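Local coordinates for protein carbohydrate kinase, pfkB family (Enterococcus faecalis, PDB 3KTN) that is probably a sugar kinase of the pfkB family, a putative 2-keto-3-deoxygluconate kinase, and binds magnesium, at residues Phe33-Asn39 with Gly315-Leu319; Phe168-Pro172 with Asp203-Leu208; Thr301-Asn306 with Val325-Leu329. All blocks are in the same frame, centred on the assembly; numbering follows the deposited sequence.

Interaction 1: residues Phe33-Asn39 with Gly315-Leu319; sequences FVGTGVN and GDIPL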
loop_
_atom_site.group_PDB
_atom_site.type_symbol
_atom_site.label_atom_id
_atom_site.label_comp_id
_atom_site.label_asym_id
_atom_site.label_seq_id
_atom_site.Cartn_x
_atom_site.Cartn_y
_atom_site.Cartn_z
ATOM N N PHE A 33 -11.659 6.564 13.129
ATOM C CA PHE A 33 -12.811 6.942 13.938
ATOM C C PHE A 33 -12.432 8.257 14.582
ATOM O O PHE A 33 -11.482 8.328 15.355
ATOM C CB PHE A 33 -13.096 5.876 14.996
ATOM C CG PHE A 33 -13.678 4.616 14.430
ATOM C CD1 PHE A 33 -15.047 4.498 14.226
ATOM C CD2 PHE A 33 -12.850 3.564 14.047
ATOM C CE1 PHE A 33 -15.587 3.346 13.648
ATOM C CE2 PHE A 33 -13.377 2.409 13.468
ATOM C CZ PHE A 33 -14.747 2.300 13.269
ATOM N N VAL A 34 -13.164 9.306 14.226
ATOM C CA VAL A 34 -12.904 10.630 14.744
ATOM C C VAL A 34 -14.215 11.264 15.219
ATOM O O VAL A 34 -15.263 10.607 15.258
ATOM C CB VAL A 34 -12.247 11.522 13.644
ATOM C CG1 VAL A 34 -10.932 10.892 13.173
ATOM C CG2 VAL A 34 -13.192 11.667 12.457
ATOM N N GLY A 35 -14.133 12.543 15.573
ATOM C CA GLY A 35 -15.274 13.292 16.056
ATOM C C GLY A 35 -14.753 14.256 17.106
ATOM O O GLY A 35 -13.709 13.991 17.708
ATOM N N THR A 36 -15.449 15.373 17.318
ATOM C CA THR A 36 -15.023 16.357 18.319
ATOM C C THR A 36 -14.721 15.707 19.667
ATOM O O THR A 36 -13.653 15.922 20.232
ATOM C CB THR A 36 -16.097 17.455 18.523
ATOM O OG1 THR A 36 -16.101 18.320 17.386
ATOM C CG2 THR A 36 -15.810 18.285 19.781
ATOM N N GLY A 37 -15.655 14.907 20.172
ATOM C CA GLY A 37 -15.449 14.241 21.450
ATOM C C GLY A 37 -14.296 13.246 21.439
ATOM O O GLY A 37 -13.591 13.085 22.437
ATOM N N VAL A 38 -14.096 12.571 20.313
ATOM C CA VAL A 38 -13.009 11.600 20.199
ATOM C C VAL A 38 -11.670 12.324 20.188
ATOM O O VAL A 38 -10.759 11.963 20.936
ATOM C CB VAL A 38 -13.156 10.753 18.910
ATOM C CG1 VAL A 38 -12.050 9.699 18.831
ATOM C CG2 VAL A 38 -14.525 10.088 18.899
ATOM N N ASN A 39 -11.563 13.362 19.361
ATOM C CA ASN A 39 -10.317 14.125 19.252
ATOM C C ASN A 39 -9.934 14.729 20.590
ATOM O O ASN A 39 -8.768 14.675 21.006
ATOM C CB ASN A 39 -10.450 15.261 18.222
ATOM C CG ASN A 39 -10.933 14.771 16.868
ATOM O OD1 ASN A 39 -10.840 13.582 16.552
ATOM N ND2 ASN A 39 -11.438 15.691 16.051
ATOM N N GLY A 315 -4.607 13.462 9.894
ATOM C CA GLY A 315 -5.816 13.005 10.565
ATOM C C GLY A 315 -6.295 13.942 11.659
ATOM O O GLY A 315 -5.553 14.821 12.107
ATOM N N ASP A 316 -7.538 13.738 12.093
ATOM C CA ASP A 316 -8.187 14.561 13.127
ATOM C C ASP A 316 -7.659 14.433 14.550
ATOM O O ASP A 316 -7.668 15.404 15.312
ATOM C CB ASP A 316 -9.684 14.246 13.213
ATOM C CG ASP A 316 -10.411 14.454 11.908
ATOM O OD1 ASP A 316 -11.471 15.109 11.936
ATOM O OD2 ASP A 316 -9.944 13.958 10.863
ATOM N N ILE A 317 -7.244 13.229 14.921
ATOM C CA ILE A 317 -6.781 12.975 16.281
ATOM C C ILE A 317 -5.454 13.624 16.638
ATOM O O ILE A 317 -4.432 13.337 16.022
ATOM C CB ILE A 317 -6.642 11.460 16.562
ATOM C CG1 ILE A 317 -7.872 10.698 16.049
ATOM C CG2 ILE A 317 -6.479 11.231 18.062
ATOM C CD1 ILE A 317 -9.141 10.992 16.801
ATOM N N PRO A 318 -5.458 14.509 17.652
ATOM C CA PRO A 318 -4.238 15.194 18.100
ATOM C C PRO A 318 -3.521 14.231 19.043
ATOM O O PRO A 318 -3.891 14.107 20.217
ATOM C CB PRO A 318 -4.768 16.425 18.852
ATOM C CG PRO A 318 -6.218 16.542 18.410
ATOM C CD PRO A 318 -6.646 15.109 18.274
ATOM N N LEU A 319 -2.519 13.536 18.519
ATOM C CA LEU A 319 -1.752 12.562 19.289
ATOM C C LEU A 319 -0.464 13.187 19.823
ATOM O O LEU A 319 0.637 12.869 19.354
ATOM C CB LEU A 319 -1.426 11.354 18.403
ATOM C CG LEU A 319 -2.636 10.591 17.840
ATOM C CD1 LEU A 319 -2.204 9.714 16.686
ATOM C CD2 LEU A 319 -3.278 9.751 18.927
#
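Val-34 and Asp-316 meet side chain to side chain, crossing at about a right angle, while Ile-317 reaches over to helix 36-46 with its terminal methyl. CG1 of Val-34 rests 3.6 Å from CB of Asp-316, so the valine covers the aliphatic root of the acid. CD1 of Ile-317 lies 3.8 Å from CG1 of Val-38 and 4.0 Å from CG1 of Val-34; a long, branched residue suits a place that must bridge strand and helix. Pro-318 lays its CD 3.8 Å from CB of Asn-39.

The same CD makes a CH to carbonyl contact, 3.5 Å from the Asn-39 backbone O. The amide carbon of Asn-39 stands anti to its carbonyl carbon; chi1 of -54° brings the amide to Ile-317, where OD1 lies 3.1 Å from CD1, a tight approach.

Two polar atoms, ND2 of Asn-39 and OD2 of Asp-316, have partners beyond the two segments. ND2 donates to OD2 of Asp-280, the last residue of the GAGD sequence characteristic of pfkB kinases, and this bond fixes the amide's rotation. OD2 of Asp-316 forms a salt bridge with Arg-14.

Gly-35 occupies the N-cap position of helix 36-46, in a backbone conformation where a CB would collide with the carbonyl O of Val-34.

The Asp-316 side chain lies about 6 Å from a bound magnesium ion and touches Ile-276, one of its binding residues. Across the segments the contact is van der Waals, chiefly of methyl and methylene groups, while ND2 of Asn-39 and OD2 of Asp-316 tie it to the GAGD sequence and to strand 12-16.

Interaction 2: residues Phe168-Pro172 with Asp203-Leu208; sequences FNYRP and DLVELL. With SO4 (sulfate ion), chain B.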
loop_
_atom_site.group_PDB
_atom_site.type_symbol
_atom_site.label_atom_id
_atom_site.label_comp_id
_atom_site.label_asym_id
_atom_site.label_seq_id
_atom_site.Cartn_x
_atom_site.Cartn_y
_atom_site.Cartn_z
ATOM N N PHE A 168 -18.575 25.746 20.500
ATOM C CA PHE A 168 -19.454 26.264 19.466
ATOM C C PHE A 168 -19.083 25.463 18.217
ATOM O O PHE A 168 -17.902 25.347 17.882
ATOM C CB PHE A 168 -19.163 27.751 19.209
ATOM C CG PHE A 168 -19.832 28.694 20.175
ATOM C CD1 PHE A 168 -21.016 29.337 19.827
ATOM C CD2 PHE A 168 -19.271 28.957 21.420
ATOM C CE1 PHE A 168 -21.633 30.233 20.709
ATOM C CE2 PHE A 168 -19.879 29.851 22.307
ATOM C CZ PHE A 168 -21.057 30.488 21.951
ATOM N N ASN A 169 -20.071 24.898 17.539
ATOM C CA ASN A 169 -19.790 24.138 16.328
ATOM C C ASN A 169 -20.596 24.770 15.207
ATOM O O ASN A 169 -21.262 24.082 14.442
ATOM C CB ASN A 169 -20.193 22.672 16.493
ATOM C CG ASN A 169 -19.541 21.772 15.456
ATOM O OD1 ASN A 169 -20.157 20.837 14.949
ATOM N ND2 ASN A 169 -18.280 22.049 15.147
ATOM N N TYR A 170 -20.531 26.093 15.129
ATOM C CA TYR A 170 -21.258 26.851 14.121
ATOM C C TYR A 170 -20.419 27.117 12.883
ATOM O O TYR A 170 -19.380 27.770 12.954
ATOM C CB TYR A 170 -21.728 28.189 14.705
ATOM C CG TYR A 170 -22.237 29.168 13.667
ATOM C CD1 TYR A 170 -23.344 28.865 12.871
ATOM C CD2 TYR A 170 -21.609 30.401 13.478
ATOM C CE1 TYR A 170 -23.814 29.766 11.914
ATOM C CE2 TYR A 170 -22.070 31.310 12.523
ATOM C CZ TYR A 170 -23.171 30.985 11.746
ATOM O OH TYR A 170 -23.630 31.877 10.805
ATOM N N ARG A 171 -20.879 26.605 11.748
ATOM C CA ARG A 171 -20.184 26.807 10.487
ATOM C C ARG A 171 -21.099 27.590 9.553
ATOM O O ARG A 171 -22.042 27.045 8.980
ATOM C CB ARG A 171 -19.790 25.464 9.868
ATOM C CG ARG A 171 -18.775 24.699 10.702
ATOM C CD ARG A 171 -18.355 23.407 10.030
ATOM N NE ARG A 171 -17.503 22.589 10.890
ATOM C CZ ARG A 171 -16.303 22.952 11.330
ATOM N NH1 ARG A 171 -15.799 24.130 10.993
ATOM N NH2 ARG A 171 -15.608 22.135 12.111
ATOM N N PRO A 172 -20.826 28.895 9.402
ATOM C CA PRO A 172 -21.590 29.814 8.554
ATOM C C PRO A 172 -21.967 29.197 7.210
ATOM O O PRO A 172 -23.142 29.128 6.846
ATOM C CB PRO A 172 -20.636 30.993 8.391
ATOM C CG PRO A 172 -19.898 31.006 9.697
ATOM C CD PRO A 172 -19.602 29.546 9.910
ATOM N N ASP A 203 -18.532 34.154 16.338
ATOM C CA ASP A 203 -19.665 33.338 16.761
ATOM C C ASP A 203 -20.631 34.215 17.548
ATOM O O ASP A 203 -21.839 34.205 17.307
ATOM C CB ASP A 203 -19.215 32.164 17.641
ATOM C CG ASP A 203 -18.550 31.053 16.846
ATOM O OD1 ASP A 203 -19.111 30.642 15.808
ATOM O OD2 ASP A 203 -17.475 30.580 17.269
ATOM N N LEU A 204 -20.085 34.977 18.489
ATOM C CA LEU A 204 -20.892 35.857 19.321
ATOM C C LEU A 204 -21.691 36.838 18.471
ATOM O O LEU A 204 -22.891 37.010 18.673
ATOM C CB LEU A 204 -19.993 36.618 20.296
ATOM C CG LEU A 204 -19.086 35.712 21.132
ATOM C CD1 LEU A 204 -18.251 36.550 22.088
ATOM C CD2 LEU A 204 -19.934 34.709 21.898
ATOM N N VAL A 205 -21.026 37.459 17.503
ATOM C CA VAL A 205 -21.672 38.430 16.630
ATOM C C VAL A 205 -22.611 37.810 15.594
ATOM O O VAL A 205 -23.800 38.139 15.548
ATOM C CB VAL A 205 -20.614 39.290 15.896
ATOM C CG1 VAL A 205 -21.288 40.211 14.889
ATOM C CG2 VAL A 205 -19.818 40.105 16.907
ATOM N N GLU A 206 -22.081 36.911 14.773
ATOM C CA GLU A 206 -22.865 36.276 13.721
ATOM C C GLU A 206 -23.895 35.243 14.147
ATOM O O GLU A 206 -24.911 35.074 13.474
ATOM C CB GLU A 206 -21.937 35.635 12.692
ATOM C CG GLU A 206 -21.213 36.629 11.815
ATOM C CD GLU A 206 -20.312 35.948 10.811
ATOM O OE1 GLU A 206 -20.793 35.017 10.126
ATOM O OE2 GLU A 206 -19.130 36.344 10.706
ATOM N N LEU A 207 -23.644 34.536 15.243
ATOM C CA LEU A 207 -24.598 33.524 15.681
ATOM C C LEU A 207 -25.479 33.990 16.831
ATOM O O LEU A 207 -26.702 33.870 16.772
ATOM C CB LEU A 207 -23.871 32.240 16.091
ATOM C CG LEU A 207 -24.792 31.149 16.648
ATOM C CD1 LEU A 207 -25.809 30.747 15.590
ATOM C CD2 LEU A 207 -23.971 29.948 17.091
ATOM N N LEU A 208 -24.851 34.519 17.876
ATOM C CA LEU A 208 -25.576 34.982 19.046
ATOM C C LEU A 208 -26.093 36.411 18.894
ATOM O O LEU A 208 -26.615 36.993 19.841
ATOM C CB LEU A 208 -24.683 34.865 20.282
ATOM C CG LEU A 208 -24.198 33.447 20.596
ATOM C CD1 LEU A 208 -23.380 33.464 21.867
ATOM C CD2 LEU A 208 -25.384 32.507 20.745
HETATM S S SO4 B . -18.363 19.297 12.135
HETATM O O1 SO4 B . -18.936 20.590 11.718
HETATM O O2 SO4 B . -16.998 19.504 12.640
HETATM O O3 SO4 B . -19.194 18.706 13.200
HETATM O O4 SO4 B . -18.353 18.391 10.975
#
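Tyr-170 and Leu-207 both carry CG anti to the backbone N (chi1 168° and 176°), and their side chains slide past each other in opposite directions. Thus CB of Leu-207 sits over one face of the tyrosine ring, 4.2 Å from its centroid, in a CH-pi contact offset toward the rim. The opposite face is covered by N of Pro-172. At the ring edge, OD1 of Asp-203 lies in the plane, 3.4 Å from CD2 of Tyr-170, where a carboxylate oxygen suits the positive rim of the ring. OD2 of Asp-203 accepts from N of Ser-200, just before helix 201-206.

The contact joins two neighbouring connections of the ribokinase-like alpha/beta fold: the loop leaving parallel strand 163-167, and the helix that follows strand 196-198.

Phe-168 meets Leu-207 and Leu-208 with its edge: CZ is 3.8 Å from CD1 of Leu-208, and CD1 is 4.1 Å from CD2 of Leu-207. Its ring plane runs nearly parallel to that of the Asp-203 carboxylate, 9° apart. Arg-171 leaves the backbone away from 203-208 and runs extended to a sulfate ion, probably from the crystallisation liquor: NE bonds O1 at 2.6 Å and NH2 bonds O2 at 3.0 Å. Arg-108 binds it too.

Interaction 3: residues Thr301-Asn306 with Val325-Leu329; sequences TFATVN and VNHVL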
loop_
_atom_site.group_PDB
_atom_site.type_symbol
_atom_site.label_atom_id
_atom_site.label_comp_id
_atom_site.label_asym_id
_atom_site.label_seq_id
_atom_site.Cartn_x
_atom_site.Cartn_y
_atom_site.Cartn_z
ATOM N N THR A 301 -0.392 29.522 26.040
ATOM C CA THR A 301 0.847 29.265 25.313
ATOM C C THR A 301 0.943 27.774 24.977
ATOM O O THR A 301 1.239 27.391 23.846
ATOM C CB THR A 301 2.085 29.648 26.148
ATOM O OG1 THR A 301 2.161 31.073 26.263
ATOM C CG2 THR A 301 3.352 29.131 25.490
ATOM N N PHE A 302 0.686 26.943 25.980
ATOM C CA PHE A 302 0.735 25.502 25.825
ATOM C C PHE A 302 -0.285 25.037 24.778
ATOM O O PHE A 302 0.042 24.252 23.888
ATOM C CB PHE A 302 0.431 24.847 27.168
ATOM C CG PHE A 302 0.458 23.350 27.138
ATOM C CD1 PHE A 302 1.631 22.655 27.413
ATOM C CD2 PHE A 302 -0.693 22.632 26.850
ATOM C CE1 PHE A 302 1.657 21.262 27.400
ATOM C CE2 PHE A 302 -0.678 21.237 26.833
ATOM C CZ PHE A 302 0.502 20.554 27.112
ATOM N N ALA A 303 -1.514 25.536 24.889
ATOM C CA ALA A 303 -2.593 25.170 23.979
ATOM C C ALA A 303 -2.372 25.599 22.525
ATOM O O ALA A 303 -2.727 24.865 21.600
ATOM C CB ALA A 303 -3.911 25.735 24.495
ATOM N N THR A 304 -1.796 26.780 22.324
ATOM C CA THR A 304 -1.542 27.278 20.978
ATOM C C THR A 304 -0.487 26.409 20.287
ATOM O O THR A 304 -0.634 26.064 19.112
ATOM C CB THR A 304 -1.078 28.759 21.002
ATOM O OG1 THR A 304 -2.023 29.541 21.742
ATOM C CG2 THR A 304 -0.993 29.321 19.586
ATOM N N VAL A 305 0.566 26.047 21.017
ATOM C CA VAL A 305 1.607 25.192 20.458
ATOM C C VAL A 305 0.988 23.832 20.108
ATOM O O VAL A 305 1.286 23.252 19.067
ATOM C CB VAL A 305 2.765 24.992 21.459
ATOM C CG1 VAL A 305 3.739 23.934 20.940
ATOM C CG2 VAL A 305 3.496 26.312 21.664
ATOM N N ASN A 306 0.118 23.332 20.978
ATOM C CA ASN A 306 -0.534 22.056 20.729
ATOM C C ASN A 306 -1.367 22.162 19.454
ATOM O O ASN A 306 -1.410 21.233 18.649
ATOM C CB ASN A 306 -1.435 21.669 21.905
ATOM C CG ASN A 306 -1.765 20.186 21.914
ATOM O OD1 ASN A 306 -0.883 19.353 21.719
ATOM N ND2 ASN A 306 -3.029 19.850 22.148
ATOM N N VAL A 325 4.982 18.769 23.686
ATOM C CA VAL A 325 4.615 20.179 23.584
ATOM C C VAL A 325 5.670 21.041 24.277
ATOM O O VAL A 325 6.119 22.047 23.729
ATOM C CB VAL A 325 3.237 20.448 24.243
ATOM C CG1 VAL A 325 2.878 21.919 24.118
ATOM C CG2 VAL A 325 2.167 19.575 23.595
ATOM N N ASN A 326 6.058 20.640 25.486
ATOM C CA ASN A 326 7.062 21.372 26.256
ATOM C C ASN A 326 8.411 21.361 25.549
ATOM O O ASN A 326 9.172 22.317 25.650
ATOM C CB ASN A 326 7.202 20.770 27.659
ATOM C CG ASN A 326 6.042 21.138 28.572
ATOM O OD1 ASN A 326 5.820 20.498 29.600
ATOM N ND2 ASN A 326 5.308 22.182 28.206
ATOM N N HIS A 327 8.715 20.276 24.840
ATOM C CA HIS A 327 9.983 20.200 24.123
ATOM C C HIS A 327 9.984 21.227 22.995
ATOM O O HIS A 327 10.999 21.862 22.716
ATOM C CB HIS A 327 10.206 18.791 23.568
ATOM C CG HIS A 327 11.437 18.662 22.724
ATOM N ND1 HIS A 327 11.483 19.079 21.408
ATOM C CD2 HIS A 327 12.675 18.201 23.018
ATOM C CE1 HIS A 327 12.699 18.879 20.930
ATOM N NE2 HIS A 327 13.441 18.348 21.887
ATOM N N VAL A 328 8.841 21.408 22.347
ATOM C CA VAL A 328 8.764 22.389 21.271
ATOM C C VAL A 328 8.965 23.793 21.853
ATOM O O VAL A 328 9.665 24.619 21.271
ATOM C CB VAL A 328 7.404 22.315 20.543
ATOM C CG1 VAL A 328 7.292 23.436 19.526
ATOM C CG2 VAL A 328 7.267 20.968 19.854
ATOM N N LEU A 329 8.364 24.053 23.010
ATOM C CA LEU A 329 8.497 25.360 23.658
ATOM C C LEU A 329 9.914 25.608 24.169
ATOM O O LEU A 329 10.492 26.668 23.940
ATOM C CB LEU A 329 7.519 25.475 24.833
ATOM C CG LEU A 329 6.054 25.762 24.501
ATOM C CD1 LEU A 329 5.202 25.618 25.750
ATOM C CD2 LEU A 329 5.933 27.166 23.926
#
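The ring of Phe-302 presents one face to Val-325, whose CG1 lies 3.9 Å from the ring centroid in a CH-pi contact, and has ND2 of Asn-326 at its edge, 3.8 Å from CD1. The amide plane is turned 69° from the ring. Further aromatic partners are Trp-294, which meets the phenylalanine edge-to-face, and Phe-47.

Val-305 points toward helix 322-330 and fits between its side chains. CG1, anti to the backbone N (chi1 172°), is 3.9 Å from CG1 of both Val-325 and Val-328. The other branch, CG2, presses against CD2 of Leu-329 at 3.4 Å, closer than usual for two methyls. CD2 of Leu-329 also receives CG2 of Thr-301, at 3.6 Å, while the threonine hydroxyl bonds to O of Glu-297 within its own helix. The segment axes cross at 98°, 9.7 Å apart at closest; valine suits the crossing because its two branches reach different neighbours.

OD1 of Asn-306 merely touches CG2 of Val-325 (3.6 Å); it is hydrogen-bonded to OG1 of Thr-320, and ND2 to O of Ala-281. Val-328 also packs on Ile-98 of the second subunit. Methyl and ring contacts thus join the helices, while Thr-301 and Asn-306 bond outside this contact.

In the fold
From the N terminus, interaction 1 opens where strand 28-34 passes into helix 36-46 and closes only at 315-319, near the magnesium site, bringing the four-stranded sheet against the C-terminal part of the kinase. Interaction 2 begins and ends within that long loop, joining the connections beyond the C-terminal ends of two adjacent central strands, 163-167 and 196-198, of the nine-stranded sheet, about 22 Å away between centres. Interaction 3 starts at 301-306, before interaction 1 has closed, and ends at 325-329 beyond it, so the two cross along the chain. Segment 315-319 is thus part of the link between the two helices of interaction 3. Interactions 2 and 3 follow in series, their centres 27 Å apart.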